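Local coordinates for protein putative acetyltransferase (Clostridium difficile, PDB 3DSB) that probably transfers an acyl group, most likely acetyl from acetyl-CoA, to an acceptor substrate, at residues E8-R13 / Y57-V62; A21-N26 / V67-Y72. All coordinates share one frame; numbering follows the deposited sequence.

Interaction 1: residues E8-R13 / Y57-V62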
ATOM      1  N   GLU A   8      20.893 -13.021 -14.381  1.00 18.71           N
ATOM      2  CA  GLU A   8      19.711 -12.273 -14.775  1.00 19.28           C
ATOM      3  C   GLU A   8      18.855 -11.961 -13.593  1.00 17.50           C
ATOM      4  O   GLU A   8      18.986 -12.573 -12.526  1.00 16.92           O
ATOM      5  CB  GLU A   8      18.859 -13.049 -15.777  1.00 20.12           C
ATOM      6  CG  GLU A   8      18.115 -14.252 -15.233  1.00 21.48           C
ATOM      7  CD  GLU A   8      17.189 -14.907 -16.271  1.00 22.53           C
ATOM      8  OE1 GLU A   8      16.633 -15.976 -15.980  1.00 25.31           O
ATOM      9  OE2 GLU A   8      17.040 -14.346 -17.375  1.00 28.00           O
ATOM     10  N   ILE A   9      17.979 -11.005 -13.826  1.00 16.22           N
ATOM     11  CA  ILE A   9      16.882 -10.749 -12.907  1.00 15.99           C
ATOM     12  C   ILE A   9      15.629 -11.233 -13.622  1.00 16.07           C
ATOM     13  O   ILE A   9      15.415 -10.924 -14.806  1.00 17.60           O
ATOM     14  CB  ILE A   9      16.798  -9.239 -12.545  1.00 16.09           C
ATOM     15  CG1 ILE A   9      18.008  -8.792 -11.705  1.00 15.88           C
ATOM     16  CG2 ILE A   9      15.481  -8.948 -11.764  1.00 16.35           C
ATOM     17  CD1 ILE A   9      18.181  -7.271 -11.602  1.00 16.92           C
ATOM     18  N   ARG A  10      14.800 -11.986 -12.915  1.00 15.17           N
ATOM     19  CA  ARG A  10      13.580 -12.494 -13.494  1.00 15.97           C
ATOM     20  C   ARG A  10      12.490 -12.492 -12.437  1.00 16.26           C
ATOM     21  O   ARG A  10      12.749 -12.496 -11.226  1.00 15.28           O
ATOM     22  CB  ARG A  10      13.764 -13.932 -13.985  1.00 16.17           C
ATOM     23  CG  ARG A  10      14.251 -14.955 -12.916  1.00 16.01           C
ATOM     24  CD  ARG A  10      14.025 -16.417 -13.358  1.00 16.19           C
ATOM     25  NE  ARG A  10      14.550 -17.391 -12.407  1.00 15.21           N
ATOM     26  CZ  ARG A  10      13.919 -17.823 -11.319  1.00 13.42           C
ATOM     27  NH1 ARG A  10      12.712 -17.332 -10.979  1.00 14.60           N
ATOM     28  NH2 ARG A  10      14.526 -18.705 -10.533  1.00 17.92           N
ATOM     29  N   GLU A  11      11.262 -12.566 -12.906  1.00 16.39           N
ATOM     30  CA  GLU A  11      10.156 -12.776 -11.995  1.00 18.52           C
ATOM     31  C   GLU A  11      10.342 -14.114 -11.275  1.00 16.62           C
ATOM     32  O   GLU A  11      10.846 -15.109 -11.838  1.00 16.41           O
ATOM     33  CB  GLU A  11       8.834 -12.742 -12.782  1.00 19.50           C
ATOM     34  CG  GLU A  11       8.509 -11.338 -13.315  1.00 22.82           C
ATOM     35  CD  GLU A  11       7.126 -11.196 -13.986  1.00 25.29           C
ATOM     36  OE1 GLU A  11       6.373 -12.191 -14.013  1.00 30.69           O
ATOM     37  OE2 GLU A  11       6.829 -10.066 -14.463  1.00 32.69           O
ATOM     38  N   ALA A  12       9.927 -14.175 -10.007  1.00 15.45           N
ATOM     39  CA  ALA A  12       9.979 -15.440  -9.289  1.00 14.82           C
ATOM     40  C   ALA A  12       8.992 -16.455  -9.866  1.00 16.78           C
ATOM     41  O   ALA A  12       8.061 -16.084 -10.580  1.00 17.74           O
ATOM     42  CB  ALA A  12       9.712 -15.203  -7.782  1.00 14.69           C
ATOM     43  N   ARG A  13       9.240 -17.715  -9.534  1.00 17.63           N
ATOM     44  CA  ARG A  13       8.403 -18.875  -9.890  1.00 20.61           C
ATOM     45  C   ARG A  13       8.063 -19.658  -8.624  1.00 19.75           C
ATOM     46  O   ARG A  13       8.722 -19.464  -7.587  1.00 18.27           O
ATOM     47  CB  ARG A  13       9.175 -19.792 -10.881  1.00 20.98           C
ATOM     48  CG  ARG A  13       9.668 -19.082 -12.141  1.00 23.70           C
ATOM     49  CD  ARG A  13      10.183 -20.059 -13.171  1.00 26.25           C
ATOM     50  NE  ARG A  13      11.528 -20.562 -12.895  1.00 31.15           N
ATOM     51  CZ  ARG A  13      12.623 -20.301 -13.632  1.00 32.81           C
ATOM     52  NH1 ARG A  13      12.585 -19.493 -14.687  1.00 33.28           N
ATOM     53  NH2 ARG A  13      13.777 -20.851 -13.294  1.00 34.18           N
ATOM     54  N   TYR A  57       7.579 -10.746  -6.709  1.00 11.29           N
ATOM     55  CA  TYR A  57       8.988 -10.954  -6.417  1.00 11.69           C
ATOM     56  C   TYR A  57       9.761 -11.002  -7.705  1.00 11.82           C
ATOM     57  O   TYR A  57       9.317 -11.616  -8.697  1.00 11.94           O
ATOM     58  CB  TYR A  57       9.229 -12.284  -5.718  1.00 12.75           C
ATOM     59  CG  TYR A  57       8.575 -12.450  -4.382  1.00 12.21           C
ATOM     60  CD1 TYR A  57       9.155 -11.935  -3.243  1.00 13.31           C
ATOM     61  CD2 TYR A  57       7.456 -13.276  -4.246  1.00 14.26           C
ATOM     62  CE1 TYR A  57       8.560 -12.160  -1.973  1.00 12.92           C
ATOM     63  CE2 TYR A  57       6.857 -13.491  -3.032  1.00 14.35           C
ATOM     64  CZ  TYR A  57       7.424 -12.942  -1.883  1.00 12.09           C
ATOM     65  OH  TYR A  57       6.787 -13.184  -0.687  1.00 14.45           O
ATOM     66  N   HIS A  58      10.952 -10.402  -7.671  1.00 11.94           N
ATOM     67  CA  HIS A  58      11.974 -10.644  -8.687  1.00 13.55           C
ATOM     68  C   HIS A  58      13.181 -11.207  -7.954  1.00 12.44           C
ATOM     69  O   HIS A  58      13.485 -10.804  -6.811  1.00 13.13           O
ATOM     70  CB  HIS A  58      12.374  -9.362  -9.434  1.00 15.00           C
ATOM     71  CG  HIS A  58      11.305  -8.838 -10.338  1.00 14.46           C
ATOM     72  ND1 HIS A  58      10.223  -8.122  -9.865  1.00 14.99           N
ATOM     73  CD2 HIS A  58      11.112  -8.971 -11.676  1.00 16.64           C
ATOM     74  CE1 HIS A  58       9.427  -7.810 -10.877  1.00 18.15           C
ATOM     75  NE2 HIS A  58       9.937  -8.318 -11.984  1.00 18.40           N
ATOM     76  N   VAL A  59      13.895 -12.106  -8.625  1.00 12.70           N
ATOM     77  CA  VAL A  59      15.078 -12.707  -8.055  1.00 13.28           C
ATOM     78  C   VAL A  59      16.257 -12.489  -9.004  1.00 13.94           C
ATOM     79  O   VAL A  59      16.101 -12.403 -10.243  1.00 14.64           O
ATOM     80  CB  VAL A  59      14.873 -14.233  -7.823  1.00 13.28           C
ATOM     81  CG1 VAL A  59      13.901 -14.457  -6.675  1.00 13.68           C
ATOM     82  CG2 VAL A  59      14.374 -14.970  -9.112  1.00 13.16           C
ATOM     83  N   TYR A  60      17.416 -12.358  -8.360  1.00 12.73           N
ATOM     84  CA  TYR A  60      18.710 -12.257  -9.058  1.00 13.17           C
ATOM     85  C   TYR A  60      19.333 -13.651  -9.057  1.00 13.32           C
ATOM     86  O   TYR A  60      19.439 -14.277  -8.018  1.00 13.21           O
ATOM     87  CB  TYR A  60      19.578 -11.256  -8.315  1.00 14.84           C
ATOM     88  CG  TYR A  60      20.857 -10.837  -9.002  1.00 14.94           C
ATOM     89  CD1 TYR A  60      20.956  -9.589  -9.622  1.00 16.85           C
ATOM     90  CD2 TYR A  60      21.980 -11.661  -8.969  1.00 15.32           C
ATOM     91  CE1 TYR A  60      22.150  -9.181 -10.246  1.00 17.96           C
ATOM     92  CE2 TYR A  60      23.155 -11.262  -9.549  1.00 18.36           C
ATOM     93  CZ  TYR A  60      23.242 -10.028 -10.168  1.00 17.40           C
ATOM     94  OH  TYR A  60      24.435  -9.661 -10.742  1.00 21.54           O
ATOM     95  N   THR A  61      19.649 -14.168 -10.253  1.00 13.69           N
ATOM     96  CA  THR A  61      20.182 -15.535 -10.338  1.00 14.51           C
ATOM     97  C   THR A  61      21.543 -15.560 -11.006  1.00 15.59           C
ATOM     98  O   THR A  61      21.843 -14.741 -11.896  1.00 16.20           O
ATOM     99  CB  THR A  61      19.210 -16.498 -11.106  1.00 15.18           C
ATOM    100  OG1 THR A  61      19.146 -16.131 -12.488  1.00 17.11           O
ATOM    101  CG2 THR A  61      17.793 -16.433 -10.500  1.00 14.66           C
ATOM    102  N   VAL A  62      22.351 -16.514 -10.562  1.00 15.06           N
ATOM    103  CA  VAL A  62      23.710 -16.680 -11.076  1.00 16.19           C
ATOM    104  C   VAL A  62      23.858 -18.148 -11.423  1.00 17.00           C
ATOM    105  O   VAL A  62      23.836 -18.988 -10.538  1.00 17.26           O
ATOM    106  CB  VAL A  62      24.753 -16.270 -10.017  1.00 16.15           C
ATOM    107  CG1 VAL A  62      26.185 -16.539 -10.542  1.00 17.37           C
ATOM    108  CG2 VAL A  62      24.582 -14.773  -9.593  1.00 18.10           C
TER
HETATM  109  O   HOH W   1      17.083 -17.498 -13.681  1.00 23.91           O
HETATM  110  O   HOH W   2       9.030  -8.016 -14.458  1.00 36.98           O

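Interaction 2: residues A21-N26 / V67-Y72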
ATOM      1  N   ALA A  21      11.341 -17.718   1.025  1.00 11.34           N
ATOM      2  CA  ALA A  21      10.923 -17.754   2.420  1.00 12.28           C
ATOM      3  C   ALA A  21      12.198 -17.695   3.314  1.00 12.90           C
ATOM      4  O   ALA A  21      12.250 -16.899   4.265  1.00 13.29           O
ATOM      5  CB  ALA A  21      10.056 -18.996   2.713  1.00 13.13           C
ATOM      6  N   LYS A  22      13.245 -18.475   2.995  1.00 14.32           N
ATOM      7  CA  LYS A  22      14.450 -18.418   3.804  1.00 14.28           C
ATOM      8  C   LYS A  22      15.050 -16.993   3.788  1.00 13.01           C
ATOM      9  O   LYS A  22      15.467 -16.470   4.819  1.00 14.00           O
ATOM     10  CB  LYS A  22      15.470 -19.454   3.285  1.00 15.73           C
ATOM     11  CG  LYS A  22      16.854 -19.354   3.889  1.00 18.22           C
ATOM     12  CD  LYS A  22      17.781 -20.394   3.276  1.00 18.90           C
ATOM     13  CE  LYS A  22      18.164 -19.992   1.866  1.00 23.27           C
ATOM     14  NZ  LYS A  22      19.287 -20.875   1.389  1.00 26.28           N
ATOM     15  N   PHE A  23      15.091 -16.367   2.610  1.00 12.04           N
ATOM     16  CA  PHE A  23      15.658 -15.025   2.513  1.00 12.14           C
ATOM     17  C   PHE A  23      14.868 -14.033   3.372  1.00 11.92           C
ATOM     18  O   PHE A  23      15.437 -13.147   4.041  1.00 12.94           O
ATOM     19  CB  PHE A  23      15.610 -14.521   1.073  1.00 12.84           C
ATOM     20  CG  PHE A  23      16.673 -15.087   0.161  1.00 13.07           C
ATOM     21  CD1 PHE A  23      17.648 -15.959   0.621  1.00 13.56           C
ATOM     22  CD2 PHE A  23      16.693 -14.676  -1.173  1.00 13.76           C
ATOM     23  CE1 PHE A  23      18.658 -16.441  -0.254  1.00 15.25           C
ATOM     24  CE2 PHE A  23      17.667 -15.172  -2.064  1.00 17.15           C
ATOM     25  CZ  PHE A  23      18.639 -16.037  -1.592  1.00 15.34           C
ATOM     26  N   ASN A  24      13.542 -14.188   3.386  1.00 11.71           N
ATOM     27  CA  ASN A  24      12.732 -13.272   4.180  1.00 12.33           C
ATOM     28  C   ASN A  24      12.883 -13.481   5.682  1.00 11.92           C
ATOM     29  O   ASN A  24      12.934 -12.490   6.438  1.00 12.10           O
ATOM     30  CB  ASN A  24      11.285 -13.349   3.724  1.00 11.63           C
ATOM     31  CG  ASN A  24      11.037 -12.414   2.574  1.00 12.29           C
ATOM     32  OD1 ASN A  24      10.832 -11.204   2.786  1.00 12.02           O
ATOM     33  ND2 ASN A  24      11.149 -12.928   1.349  1.00 13.24           N
ATOM     34  N   TYR A  25      13.000 -14.747   6.092  1.00 12.70           N
ATOM     35  CA  TYR A  25      13.309 -15.072   7.478  1.00 14.59           C
ATOM     36  C   TYR A  25      14.634 -14.399   7.829  1.00 14.45           C
ATOM     37  O   TYR A  25      14.747 -13.710   8.887  1.00 16.72           O
ATOM     38  CB  TYR A  25      13.386 -16.584   7.698  1.00 15.83           C
ATOM     39  CG  TYR A  25      13.719 -16.941   9.117  1.00 18.53           C
ATOM     40  CD1 TYR A  25      12.704 -17.120  10.055  1.00 17.40           C
ATOM     41  CD2 TYR A  25      15.029 -17.069   9.522  1.00 19.77           C
ATOM     42  CE1 TYR A  25      12.991 -17.429  11.365  1.00 19.04           C
ATOM     43  CE2 TYR A  25      15.338 -17.368  10.848  1.00 21.62           C
ATOM     44  CZ  TYR A  25      14.317 -17.546  11.760  1.00 19.98           C
ATOM     45  OH  TYR A  25      14.606 -17.854  13.085  1.00 24.69           O
ATOM     46  N   ASN A  26      15.651 -14.571   6.970  1.00 14.17           N
ATOM     47  CA  ASN A  26      16.951 -13.971   7.309  1.00 15.27           C
ATOM     48  C   ASN A  26      16.894 -12.455   7.360  1.00 14.13           C
ATOM     49  O   ASN A  26      17.534 -11.820   8.205  1.00 16.65           O
ATOM     50  CB  ASN A  26      18.003 -14.375   6.276  1.00 15.52           C
ATOM     51  CG  ASN A  26      18.382 -15.848   6.347  1.00 18.25           C
ATOM     52  OD1 ASN A  26      18.040 -16.540   7.289  1.00 21.28           O
ATOM     53  ND2 ASN A  26      19.115 -16.326   5.335  1.00 20.40           N
ATOM     54  N   VAL A  67      20.141 -15.853  -5.647  1.00 13.69           N
ATOM     55  CA  VAL A  67      21.013 -15.307  -4.619  1.00 14.03           C
ATOM     56  C   VAL A  67      20.495 -13.976  -4.016  1.00 12.72           C
ATOM     57  O   VAL A  67      21.110 -13.431  -3.100  1.00 13.41           O
ATOM     58  CB  VAL A  67      22.458 -15.094  -5.130  1.00 14.46           C
ATOM     59  CG1 VAL A  67      23.033 -16.407  -5.672  1.00 16.19           C
ATOM     60  CG2 VAL A  67      22.497 -14.054  -6.231  1.00 15.18           C
ATOM     61  N   ALA A  68      19.389 -13.440  -4.555  1.00 11.93           N
ATOM     62  CA  ALA A  68      18.784 -12.224  -3.976  1.00 11.69           C
ATOM     63  C   ALA A  68      17.376 -12.072  -4.440  1.00 12.25           C
ATOM     64  O   ALA A  68      16.969 -12.682  -5.428  1.00 12.80           O
ATOM     65  CB  ALA A  68      19.584 -10.989  -4.351  1.00 12.80           C
ATOM     66  N   GLN A  69      16.613 -11.272  -3.690  1.00 11.07           N
ATOM     67  CA  GLN A  69      15.193 -11.017  -4.059  1.00 11.47           C
ATOM     68  C   GLN A  69      14.804  -9.603  -3.745  1.00 11.85           C
ATOM     69  O   GLN A  69      15.363  -8.978  -2.829  1.00 11.41           O
ATOM     70  CB  GLN A  69      14.244 -11.958  -3.321  1.00 12.36           C
ATOM     71  CG  GLN A  69      14.221 -11.774  -1.801  1.00 12.23           C
ATOM     72  CD  GLN A  69      12.959 -10.998  -1.330  1.00 15.33           C
ATOM     73  OE1 GLN A  69      11.852 -11.556  -1.275  1.00 16.49           O
ATOM     74  NE2 GLN A  69      13.139  -9.738  -0.952  1.00 14.59           N
ATOM     75  N   ILE A  70      13.806  -9.133  -4.491  1.00 11.75           N
ATOM     76  CA  ILE A  70      13.168  -7.840  -4.155  1.00 12.34           C
ATOM     77  C   ILE A  70      11.669  -8.024  -4.377  1.00 10.75           C
ATOM     78  O   ILE A  70      11.254  -8.721  -5.325  1.00 11.19           O
ATOM     79  CB  ILE A  70      13.741  -6.680  -5.044  1.00 12.12           C
ATOM     80  CG1 ILE A  70      13.223  -5.321  -4.588  1.00 13.69           C
ATOM     81  CG2 ILE A  70      13.558  -6.934  -6.530  1.00 13.61           C
ATOM     82  CD1 ILE A  70      14.087  -4.104  -5.081  1.00 15.35           C
HETATM   83  N   MSE A  71      10.854  -7.440  -3.494  1.00 10.37           N
HETATM   84  CA  MSE A  71       9.399  -7.605  -3.533  1.00 10.28           C
HETATM   85  C   MSE A  71       8.715  -6.261  -3.511  1.00  9.83           C
HETATM   86  O   MSE A  71       9.165  -5.359  -2.786  1.00 10.00           O
HETATM   87  CB  MSE A  71       8.888  -8.423  -2.345  1.00 10.81           C
HETATM   88  CG  MSE A  71       7.464  -8.890  -2.525  1.00 12.30           C
HETATM   89 SE   MSE A  71       6.103  -7.632  -1.861  0.65 13.51          SE
HETATM   90  CE  MSE A  71       5.902  -8.353  -0.059  1.00 15.24           C
ATOM     91  N   TYR A  72       7.694  -6.095  -4.342  1.00 10.89           N
ATOM     92  CA  TYR A  72       6.849  -4.890  -4.265  1.00 10.88           C
ATOM     93  C   TYR A  72       5.385  -5.225  -4.341  1.00 12.06           C
ATOM     94  O   TYR A  72       4.992  -6.254  -4.917  1.00 11.61           O
ATOM     95  CB  TYR A  72       7.186  -3.857  -5.338  1.00 12.54           C
ATOM     96  CG  TYR A  72       7.073  -4.331  -6.758  1.00 10.52           C
ATOM     97  CD1 TYR A  72       5.842  -4.386  -7.418  1.00 12.03           C
ATOM     98  CD2 TYR A  72       8.208  -4.731  -7.470  1.00 12.34           C
ATOM     99  CE1 TYR A  72       5.740  -4.821  -8.753  1.00 14.52           C
ATOM    100  CE2 TYR A  72       8.130  -5.129  -8.779  1.00 14.83           C
ATOM    101  CZ  TYR A  72       6.908  -5.190  -9.427  1.00 14.42           C
ATOM    102  OH  TYR A  72       6.850  -5.575 -10.741  1.00 16.90           O
TER

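Interaction 1: residues E8-R13 / Y57-V62
R10 lies across V59 with its guanidinium turned flat against the branch: V59 CG2 sits over one face, 3.4 Å from R10 NH1, while R13 NH2 lies over the opposite face, both off its centre. In the plane of the group, NH1 donates to E11 O at 3.0 Å; it also forms a salt bridge with D16, which probably offsets the charge of two arginines lying close together. R10 CG stands between the backbone N and carbonyl carbon (chi1 56°), and the chain runs extended to NE, crossing the T61 side chain at about a right angle, with CG2 nearest to NE. Water 1 ties this row together, accepting from R10 NE, donating to E8 OE1 and bonding T61 OG1. The backbones form the antiparallel edge-strand pairing at the N-terminal side of the GNAT sheet: E8-T61 and R10-V59 are hydrogen-bonded pairs, I9-Y60 and E11-H58 non-hydrogen-bonded ones. On the sheet face that helix 101-115 covers, I9 CG1 meets Y60 CD1 at 3.7 Å. E11 runs alongside H58, carboxylate and ring planes 84° apart, and water 2, in the imidazole plane, links H58 NE2 (2.7 Å) to E11 OE2. Past the strand end, A12 N donates to Y57 O from above the carbonyl plane.

Interaction 2: residues A21-N26 / V67-Y72
N24 and Q69 join helix 21-26 to strand 67-72 through one side-chain hydrogen bond, N24 ND2 to Q69 OE1 at 3.0 Å. The N-H...O line is moderately bent, and the approach is far from a lone pair: ND2 stands well above the plane of the Q69 amide, 63° out of it, and the two amide planes are 84° apart. The two side chains cross at about a right angle. Beside this bond the F23 ring makes the rest of the contact. Q69 CG lies at the ring edge, in its plane, 3.9 Å from F23 CD2, and the ring and Q69 amide planes are again nearly perpendicular. The outer ring atoms reach the strand backbone, with F23 CE2 3.5 Å from A68 N and 3.6 Å from V67 C. There V67 and A68 both face Y60, a classic beta bulge, so the ring packs against the irregular part of the strand.

Q69 attains this position by a bend at chi2, which turns its amide toward the helix. Its other end is held too, since NE2 is hydrogen-bonded to S89 OG. N24 is positioned by a second ND2 bond, to I20 O one turn earlier, while its OD1 accepts from W79 NE1 of the second subunit. Both buried amides are therefore bonded through their nitrogen and oxygen atoms. Further out, the F23 ring meets that of Y91 with the ring planes inclined to each other.

The axes of 21-26 and 67-72 pass 9.2 Å apart at 79°, the helical segment lying crosswise over this part of the strand in the GNAT sheet. Helix 38-50 packs beside it, L41 touching N24, while helix 101-115 covers the face to which A68 and I70 point.

In the fold
Interaction 1 pairs an outermost strand with its neighbour, and interaction 2 lays a helix on the next strand in, so both belong to the same sheet, their centres about 11 Å apart. They meet directly: H58 O lies 2.9 Å from I70 N and Y60 O 2.9 Å from V67 N, both probable hydrogen bonds, and Y57 packs on Q69. Interaction 1 is partly buried, rich in backbone bonds, with charged groups and bridging waters among its side chains; interaction 2 is wholly buried, smaller (196 against 540 Å²), and relies on one amide pair and a phenyl ring. Each reaches the second subunit, through Y57 to D78 and N24 to W79 of that chain.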